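Local structure of 35 kDa hemin binding protein (5Y1A) at residues Phe95-Gln100 with His253-Ala258. The protein is named for hemin binding and is a cargo of the type IX secretion system, joining a thioredoxin domain to an immunoglobulin-like beta-sandwich. Sequence-based numbering, arbitrary orientation.
Sequences FIALDQ and HPMSNA
The flat group here is the peptide unit joining Ala-97 to Leu-98, and the terminal methyl of Met-255 sits over one of its faces. Met-255 CE lies almost directly above Ala-97 C. Its closest approach is to Ala-97 O, at 3.3 Å. Ala-97 O is hydrogen-bonded to Thr-101 OG1, which also makes a weak bond to Met-255 O and so links helix and loop beside the methyl. Apolar groups flank the same methyl, with Ala-97 CB 3.7 Å from Met-255 CE. Alanine suits its place because its short side chain leaves the helix backbone accessible; it also touches Val-216 of strand 207-220. Leu-98 leaves the helix pointing away from the loop, but its branching brings CD2 back beside the methyl, a looser 4.2 Å from Met-255 CE, while the side chain also packs on Glu-41 and Phe-43 of strand 34-44.

Methionine suits the loop side, being long and flexible enough to span from a loop to a helix whose nearest CA, that of Leu-98, is 7.8 Å from its own. A bend about the last torsion (chi3 50°) folds CE round toward the peptide face. Its backbone is fixed by a type I turn from Pro-254 to Asn-257, closed by Asn-257 N to Pro-254 O at 3.1 Å.

Helix 89-102 of the thioredoxin domain thus meets a loop of the beta-sandwich. With a mere 112 Å² buried and one methyl doing most of the touching, 95-100 and 253-258 meet through dispersion and exclusion of water; the polar link between them is indirect, through Thr-101 OG1, and weak on the Met-255 O side.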
loop_
_atom_site.group_PDB
_atom_site.type_symbol
_atom_site.label_atom_id
_atom_site.label_comp_id
_atom_site.label_asym_id
_atom_site.label_seq_id
_atom_site.Cartn_x
_atom_site.Cartn_y
_atom_site.Cartn_z
ATOM N N PHE A 95 7.036 -7.633 -9.622
ATOM C CA PHE A 95 6.533 -8.484 -10.701
ATOM C C PHE A 95 7.551 -9.556 -11.093
ATOM O O PHE A 95 7.221 -10.740 -11.163
ATOM C CB PHE A 95 6.101 -7.700 -11.946
ATOM C CG PHE A 95 5.581 -8.608 -13.010
ATOM C CD1 PHE A 95 4.263 -9.042 -12.981
ATOM C CD2 PHE A 95 6.452 -9.150 -13.949
ATOM C CE1 PHE A 95 3.800 -9.987 -13.946
ATOM C CE2 PHE A 95 6.006 -10.076 -14.921
ATOM C CZ PHE A 95 4.685 -10.498 -14.903
ATOM N N ILE A 96 8.781 -9.142 -11.351
ATOM C CA ILE A 96 9.850 -10.089 -11.727
ATOM C C ILE A 96 10.003 -11.231 -10.711
ATOM O O ILE A 96 10.183 -12.389 -11.096
ATOM C CB ILE A 96 11.185 -9.313 -11.910
ATOM C CG1 ILE A 96 11.078 -8.473 -13.192
ATOM C CG2 ILE A 96 12.426 -10.263 -11.903
ATOM C CD1 ILE A 96 12.191 -7.416 -13.329
ATOM N N ALA A 97 9.911 -10.893 -9.426
ATOM C CA ALA A 97 10.000 -11.866 -8.348
ATOM C C ALA A 97 8.820 -12.826 -8.371
ATOM O O ALA A 97 8.999 -14.042 -8.257
ATOM C CB ALA A 97 10.108 -11.145 -6.963
ATOM N N LEU A 98 7.619 -12.276 -8.544
ATOM C CA LEU A 98 6.385 -13.070 -8.591
ATOM C C LEU A 98 6.413 -13.974 -9.825
ATOM O O LEU A 98 5.962 -15.120 -9.770
ATOM C CB LEU A 98 5.154 -12.148 -8.618
ATOM C CG LEU A 98 4.833 -11.514 -7.247
ATOM C CD1 LEU A 98 3.830 -10.376 -7.369
ATOM C CD2 LEU A 98 4.324 -12.593 -6.263
ATOM N N ASP A 99 6.913 -13.436 -10.936
ATOM C CA ASP A 99 7.091 -14.244 -12.155
ATOM C C ASP A 99 8.053 -15.437 -11.923
ATOM O O ASP A 99 7.739 -16.585 -12.260
ATOM C CB ASP A 99 7.579 -13.345 -13.294
ATOM C CG ASP A 99 7.592 -14.044 -14.655
ATOM O OD1 ASP A 99 6.833 -15.039 -14.884
ATOM O OD2 ASP A 99 8.388 -13.576 -15.514
ATOM N N GLN A 100 9.207 -15.171 -11.329
ATOM C CA GLN A 100 10.134 -16.241 -10.963
ATOM C C GLN A 100 9.446 -17.334 -10.118
ATOM O O GLN A 100 9.663 -18.531 -10.331
ATOM C CB GLN A 100 11.350 -15.667 -10.236
ATOM C CG GLN A 100 12.442 -16.729 -9.945
ATOM C CD GLN A 100 12.916 -17.469 -11.205
ATOM O OE1 GLN A 100 13.208 -16.844 -12.237
ATOM N NE2 GLN A 100 13.003 -18.807 -11.122
ATOM N N HIS A 253 5.254 -17.828 3.367
ATOM C CA HIS A 253 6.431 -18.648 3.161
ATOM C C HIS A 253 7.354 -17.999 2.119
ATOM O O HIS A 253 6.917 -17.183 1.308
ATOM C CB HIS A 253 6.006 -20.061 2.745
ATOM C CG HIS A 253 5.255 -20.798 3.827
ATOM N ND1 HIS A 253 5.879 -21.323 4.937
ATOM C CD2 HIS A 253 3.937 -21.073 3.969
ATOM C CE1 HIS A 253 4.977 -21.907 5.713
ATOM N NE2 HIS A 253 3.787 -21.760 5.154
ATOM N N PRO A 254 8.643 -18.341 2.154
ATOM C CA PRO A 254 9.587 -17.722 1.214
ATOM C C PRO A 254 9.206 -17.955 -0.248
ATOM O O PRO A 254 8.802 -19.062 -0.609
ATOM C CB PRO A 254 10.921 -18.420 1.555
ATOM C CG PRO A 254 10.751 -18.881 2.994
ATOM C CD PRO A 254 9.300 -19.271 3.093
ATOM N N MET A 255 9.321 -16.917 -1.065
ATOM C CA MET A 255 9.109 -17.042 -2.501
ATOM C C MET A 255 9.979 -18.124 -3.141
ATOM O O MET A 255 9.590 -18.758 -4.094
ATOM C CB MET A 255 9.299 -15.689 -3.201
ATOM C CG MET A 255 8.425 -14.593 -2.628
ATOM S SD MET A 255 8.478 -13.044 -3.604
ATOM C CE MET A 255 8.178 -13.769 -5.109
ATOM N N SER A 256 11.163 -18.315 -2.577
ATOM C CA SER A 256 12.139 -19.299 -3.068
ATOM C C SER A 256 11.790 -20.772 -2.790
ATOM O O SER A 256 12.486 -21.681 -3.299
ATOM C CB SER A 256 13.516 -18.999 -2.461
ATOM O OG SER A 256 13.433 -19.053 -1.034
ATOM N N ASN A 257 10.760 -21.019 -1.981
ATOM C CA ASN A 257 10.333 -22.381 -1.656
ATOM C C ASN A 257 9.335 -22.841 -2.703
ATOM O O ASN A 257 8.170 -22.449 -2.664
ATOM C CB ASN A 257 9.698 -22.445 -0.255
ATOM C CG ASN A 257 9.301 -23.874 0.154
ATOM O OD1 ASN A 257 8.858 -24.661 -0.662
ATOM N ND2 ASN A 257 9.436 -24.184 1.433
ATOM N N ALA A 258 9.802 -23.657 -3.648
ATOM C CA ALA A 258 8.945 -24.099 -4.739
ATOM C C ALA A 258 7.740 -24.943 -4.293
ATOM O O ALA A 258 6.683 -24.911 -4.941
ATOM C CB ALA A 258 9.780 -24.849 -5.805
#